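Local coordinates for hypothetical protein (PDB 2H9F), which probably isomerises methylaconitate, as a bacterial member of the PrpF family of methylaconitate isomerases, at residues I229-T234 with I279-P284; L304-S309 with G351-T356. All coordinates share one frame; numbering follows the deposited sequence.

Contact 1. Residues I229-T234 with I279-P284; sequences IGYRGT and IAFVAP
The loop 229-234 runs over one side of strand 279-283 without forming a backbone hydrogen bond to it, and draws nearest at Gly233 and Ala283, whose CA atoms are 5.4 Å apart. Phe281 is the hub. Its CG sits between the backbone N and the carbonyl carbon (chi1 50°), which raises the ring from the strand into the curve of the loop. At the root of the ring, the Ile229 side chain crosses that of Phe281 at about a right angle, and its CD1 lies 3.9 Å from Phe281 CB. Farther out, Tyr231 CB rests 3.9 Å from Phe281 CE2, and the two rings lean together obliquely, centroids 5.3 Å apart and planes at 44°. Gly233 takes the edge of the phenyl ring: its CA lies near the ring plane, 4.1 Å from Phe281 CE2. Ala283 points to the same side of the strand as Phe281, and its methyl CB meets the loop backbone, 3.8 Å from Arg232 O and 4.2 Å from Gly233 CA. Gly233, at a positive phi of 101°, brings its bare CA against that methyl. Phe250 of helix 244-260 meets both aromatic rings, and the Tyr231 hydroxyl is hydrogen-bonded to Gln246 OE1 on the same helix. The two segments thus join a connecting loop to a sheet strand through van der Waals contact, mostly carbon against carbon; Arg232 N and Gly233 N bond the Glu235 carboxylate and Ile229 O bonds Arg249, so shape rather than hydrogen bonding matches loop to strand.

Contact 2. Residues L304-S309 with G351-T356; sequences LVRALS and GHPSGT
Arg306 on strand 303-309 reaches across to the turn that follows Gly351, while the strands themselves pair in parallel through Leu304 and Gly351, with Val305 N bonded to Gly351 O at 3.1 Å and nearly straight (171°). From CB the arginine chain places CG beside the backbone N and then bends at chi2 (-70°), turning the rest of the chain toward Gly351 and the Pro353 ring. CD packs on the proline ring, 3.6 Å from Pro353 CG, the two side chains sliding past each other in opposite directions. NE lies 3.8 Å from Pro353 CG and donates to Glu235 O. CZ lies beneath the His352-Pro353 peptide, whose Pro353 N sits 3.6 Å above the centre of the guanidinium. NH1 donates to Val305 O at 3.1 Å, in the guanidinium plane but well above the plane of that carbonyl, and makes a weak, bent bond of 2.9 Å to Gly351 O. NH2 bonds Thr234 O, and Tyr288 adds a cation-pi contact. Pro353 lies within the type I turn from His352 to Gly355, in which Ser354 N also bonds His352 ND1. A buried positive charge is therefore surrounded by backbone carbonyls, which probably stabilise it, and one guanidinium fastens the strand to both the hairpin turn and the 229-234 loop.

Along the chain, the loop after strand 220-225 first supplies 229-234; helices 238-241 and 244-260 follow, and contact 1 closes this excursion when strand 278-283 arrives. Only then does contact 2 open, on strand 303-309, closing after helices 319-330 and 335-339 at the end of strand 347-352 and the turn into strand 355-366. The two loops are thus in series, neither nested nor crossed. Space joins them: strands 278-283 and 303-309 are antiparallel neighbours, Phe281 N lying 2.8 Å from Arg306 O and Ala283 O 2.8 Å from Leu304 N. Together they join the 229-234 loop, these two strands, and the hairpin between strands 347-352 and 355-366.

Contact 1. Residues I229-T234 with I279-P284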
loop_
_atom_site.group_PDB
_atom_site.type_symbol
_atom_site.label_atom_id
_atom_site.label_comp_id
_atom_site.label_asym_id
_atom_site.label_seq_id
_atom_site.Cartn_x
_atom_site.Cartn_y
_atom_site.Cartn_z
ATOM N N ILE A 229 36.237 -22.022 7.138
ATOM C CA ILE A 229 35.147 -22.879 6.696
ATOM C C ILE A 229 35.118 -23.008 5.183
ATOM O O ILE A 229 34.174 -23.557 4.635
ATOM C CB ILE A 229 33.778 -22.386 7.185
ATOM C CG1 ILE A 229 33.442 -21.019 6.582
ATOM C CG2 ILE A 229 33.739 -22.373 8.722
ATOM C CD1 ILE A 229 31.993 -20.670 6.736
ATOM N N GLY A 230 36.126 -22.453 4.518
ATOM C CA GLY A 230 36.369 -22.735 3.119
ATOM C C GLY A 230 35.873 -21.688 2.174
ATOM O O GLY A 230 35.725 -21.960 0.997
ATOM N N TYR A 231 35.600 -20.504 2.700
ATOM C CA TYR A 231 35.078 -19.401 1.918
ATOM C C TYR A 231 36.028 -18.215 1.936
ATOM O O TYR A 231 36.916 -18.087 2.766
ATOM C CB TYR A 231 33.675 -18.977 2.401
ATOM C CG TYR A 231 32.620 -20.013 2.093
ATOM C CD1 TYR A 231 32.521 -21.168 2.852
ATOM C CD2 TYR A 231 31.772 -19.880 1.006
ATOM C CE1 TYR A 231 31.573 -22.148 2.563
ATOM C CE2 TYR A 231 30.817 -20.858 0.708
ATOM C CZ TYR A 231 30.732 -21.990 1.488
ATOM O OH TYR A 231 29.813 -22.973 1.199
ATOM N N ARG A 232 35.790 -17.337 0.987
ATOM C CA ARG A 232 36.635 -16.214 0.704
ATOM C C ARG A 232 36.088 -15.004 1.439
ATOM O O ARG A 232 36.835 -14.111 1.807
ATOM C CB ARG A 232 36.591 -16.015 -0.798
ATOM C CG ARG A 232 37.223 -14.811 -1.275
ATOM C CD ARG A 232 38.662 -14.940 -1.298
ATOM N NE ARG A 232 39.159 -13.977 -2.279
ATOM C CZ ARG A 232 40.400 -13.519 -2.294
ATOM N NH1 ARG A 232 41.319 -13.982 -1.434
ATOM N NH2 ARG A 232 40.707 -12.595 -3.195
ATOM N N GLY A 233 34.779 -14.978 1.646
ATOM C CA GLY A 233 34.107 -13.896 2.371
ATOM C C GLY A 233 33.421 -12.894 1.476
ATOM O O GLY A 233 32.712 -12.035 1.967
ATOM N N THR A 234 33.685 -12.998 0.170
ATOM C CA THR A 234 33.144 -12.129 -0.871
ATOM C C THR A 234 31.944 -12.755 -1.608
ATOM O O THR A 234 31.296 -12.097 -2.414
ATOM C CB THR A 234 34.237 -11.811 -1.908
ATOM O OG1 THR A 234 34.725 -13.027 -2.475
ATOM C CG2 THR A 234 35.390 -11.086 -1.255
ATOM N N ILE A 279 23.681 -17.402 11.394
ATOM C CA ILE A 279 25.001 -17.928 11.104
ATOM C C ILE A 279 25.613 -16.987 10.084
ATOM O O ILE A 279 24.988 -16.664 9.083
ATOM C CB ILE A 279 24.962 -19.410 10.552
ATOM C CG1 ILE A 279 26.332 -19.900 10.070
ATOM C CG2 ILE A 279 23.978 -19.590 9.412
ATOM C CD1 ILE A 279 27.342 -20.085 11.177
ATOM N N ALA A 280 26.822 -16.507 10.366
ATOM C CA ALA A 280 27.483 -15.577 9.438
ATOM C C ALA A 280 28.969 -15.861 9.455
ATOM O O ALA A 280 29.512 -16.370 10.435
ATOM C CB ALA A 280 27.227 -14.137 9.860
ATOM N N PHE A 281 29.627 -15.525 8.355
ATOM C CA PHE A 281 31.037 -15.686 8.269
ATOM C C PHE A 281 31.642 -14.360 7.884
ATOM O O PHE A 281 31.049 -13.609 7.107
ATOM C CB PHE A 281 31.471 -16.808 7.301
ATOM C CG PHE A 281 30.841 -16.769 5.928
ATOM C CD1 PHE A 281 29.545 -17.204 5.724
ATOM C CD2 PHE A 281 31.598 -16.389 4.796
ATOM C CE1 PHE A 281 28.989 -17.220 4.431
ATOM C CE2 PHE A 281 31.042 -16.383 3.515
ATOM C CZ PHE A 281 29.758 -16.797 3.325
ATOM N N VAL A 282 32.827 -14.125 8.446
ATOM C CA VAL A 282 33.548 -12.859 8.352
ATOM C C VAL A 282 34.940 -13.027 7.751
ATOM O O VAL A 282 35.545 -14.111 7.792
ATOM C CB VAL A 282 33.673 -12.193 9.767
ATOM C CG1 VAL A 282 32.299 -12.004 10.368
ATOM C CG2 VAL A 282 34.580 -12.985 10.697
ATOM N N ALA A 283 35.463 -11.925 7.231
ATOM C CA ALA A 283 36.779 -11.910 6.658
ATOM C C ALA A 283 37.343 -10.488 6.676
ATOM O O ALA A 283 36.615 -9.496 6.698
ATOM C CB ALA A 283 36.755 -12.443 5.229
ATOM N N PRO A 284 38.664 -10.382 6.664
ATOM C CA PRO A 284 39.247 -9.069 6.444
ATOM C C PRO A 284 38.837 -8.555 5.087
ATOM O O PRO A 284 38.447 -9.337 4.232
ATOM C CB PRO A 284 40.740 -9.310 6.476
ATOM C CG PRO A 284 40.943 -10.751 6.765
ATOM C CD PRO A 284 39.655 -11.458 6.829
#

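Contact 2. Residues L304-S309 with G351-T356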
loop_
_atom_site.group_PDB
_atom_site.type_symbol
_atom_site.label_atom_id
_atom_site.label_comp_id
_atom_site.label_asym_id
_atom_site.label_seq_id
_atom_site.Cartn_x
_atom_site.Cartn_y
_atom_site.Cartn_z
ATOM N N LEU A 304 34.481 -7.869 5.812
ATOM C CA LEU A 304 33.409 -8.466 5.016
ATOM C C LEU A 304 32.588 -9.288 5.978
ATOM O O LEU A 304 33.157 -9.929 6.832
ATOM C CB LEU A 304 33.970 -9.426 3.992
ATOM C CG LEU A 304 34.833 -8.793 2.867
ATOM C CD1 LEU A 304 35.750 -9.868 2.256
ATOM C CD2 LEU A 304 33.896 -8.165 1.863
ATOM N N VAL A 305 31.288 -9.301 5.767
ATOM C CA VAL A 305 30.388 -10.185 6.502
ATOM C C VAL A 305 29.349 -10.747 5.513
ATOM O O VAL A 305 28.870 -10.050 4.616
ATOM C CB VAL A 305 29.680 -9.495 7.649
ATOM C CG1 VAL A 305 28.883 -10.546 8.506
ATOM C CG2 VAL A 305 30.669 -8.748 8.550
ATOM N N ARG A 306 29.064 -12.038 5.665
ATOM C CA ARG A 306 28.017 -12.715 4.910
ATOM C C ARG A 306 27.165 -13.486 5.916
ATOM O O ARG A 306 27.704 -14.219 6.747
ATOM C CB ARG A 306 28.656 -13.678 3.915
ATOM C CG ARG A 306 29.553 -13.035 2.801
ATOM C CD ARG A 306 28.693 -12.267 1.837
ATOM N NE ARG A 306 29.409 -11.665 0.719
ATOM C CZ ARG A 306 29.958 -10.452 0.705
ATOM N NH1 ARG A 306 30.006 -9.692 1.787
ATOM N NH2 ARG A 306 30.519 -10.016 -0.413
ATOM N N ALA A 307 25.843 -13.327 5.855
ATOM C CA ALA A 307 24.966 -14.004 6.794
ATOM C C ALA A 307 23.898 -14.785 6.077
ATOM O O ALA A 307 23.444 -14.396 5.025
ATOM C CB ALA A 307 24.344 -12.996 7.782
ATOM N N LEU A 308 23.479 -15.891 6.683
ATOM C CA LEU A 308 22.347 -16.653 6.183
ATOM C C LEU A 308 21.157 -16.365 7.073
ATOM O O LEU A 308 21.301 -16.232 8.286
ATOM C CB LEU A 308 22.631 -18.163 6.195
ATOM C CG LEU A 308 23.594 -18.681 5.131
ATOM C CD1 LEU A 308 25.002 -18.556 5.616
ATOM C CD2 LEU A 308 23.320 -20.141 4.745
ATOM N N SER A 309 19.980 -16.250 6.467
ATOM C CA SER A 309 18.736 -16.259 7.245
ATOM C C SER A 309 17.771 -17.294 6.632
ATOM O O SER A 309 17.655 -17.413 5.413
ATOM C CB SER A 309 18.077 -14.881 7.275
ATOM O OG SER A 309 16.952 -14.889 8.161
ATOM N N GLY A 351 31.275 -4.878 4.332
ATOM C CA GLY A 351 30.880 -5.135 2.966
ATOM C C GLY A 351 29.976 -6.337 3.000
ATOM O O GLY A 351 30.387 -7.371 3.480
ATOM N N HIS A 352 28.749 -6.201 2.490
ATOM C CA HIS A 352 27.832 -7.339 2.371
ATOM C C HIS A 352 27.599 -7.560 0.878
ATOM O O HIS A 352 28.173 -6.843 0.096
ATOM C CB HIS A 352 26.554 -7.098 3.167
ATOM C CG HIS A 352 25.794 -5.875 2.767
ATOM N ND1 HIS A 352 25.212 -5.732 1.525
ATOM C CD2 HIS A 352 25.538 -4.728 3.443
ATOM C CE1 HIS A 352 24.628 -4.546 1.459
ATOM N NE2 HIS A 352 24.792 -3.926 2.614
ATOM N N PRO A 353 26.807 -8.579 0.472
ATOM C CA PRO A 353 26.691 -8.862 -0.962
ATOM C C PRO A 353 26.281 -7.710 -1.873
ATOM O O PRO A 353 26.688 -7.682 -3.040
ATOM C CB PRO A 353 25.642 -9.978 -1.011
ATOM C CG PRO A 353 25.810 -10.666 0.273
ATOM C CD PRO A 353 26.052 -9.566 1.256
ATOM N N SER A 354 25.483 -6.775 -1.379
ATOM C CA SER A 354 24.922 -5.746 -2.235
ATOM C C SER A 354 25.431 -4.310 -1.978
ATOM O O SER A 354 24.934 -3.332 -2.561
ATOM C CB SER A 354 23.387 -5.823 -2.183
ATOM O OG SER A 354 22.893 -5.536 -0.916
ATOM N N GLY A 355 26.454 -4.172 -1.149
ATOM C CA GLY A 355 26.867 -2.850 -0.712
ATOM C C GLY A 355 27.574 -2.912 0.617
ATOM O O GLY A 355 28.136 -3.939 0.976
ATOM N N THR A 356 27.535 -1.797 1.331
ATOM C CA THR A 356 28.267 -1.630 2.579
ATOM C C THR A 356 27.326 -0.986 3.584
ATOM O O THR A 356 26.349 -0.344 3.214
ATOM C CB THR A 356 29.556 -0.762 2.418
ATOM O OG1 THR A 356 29.199 0.623 2.295
ATOM C CG2 THR A 356 30.399 -1.129 1.125
#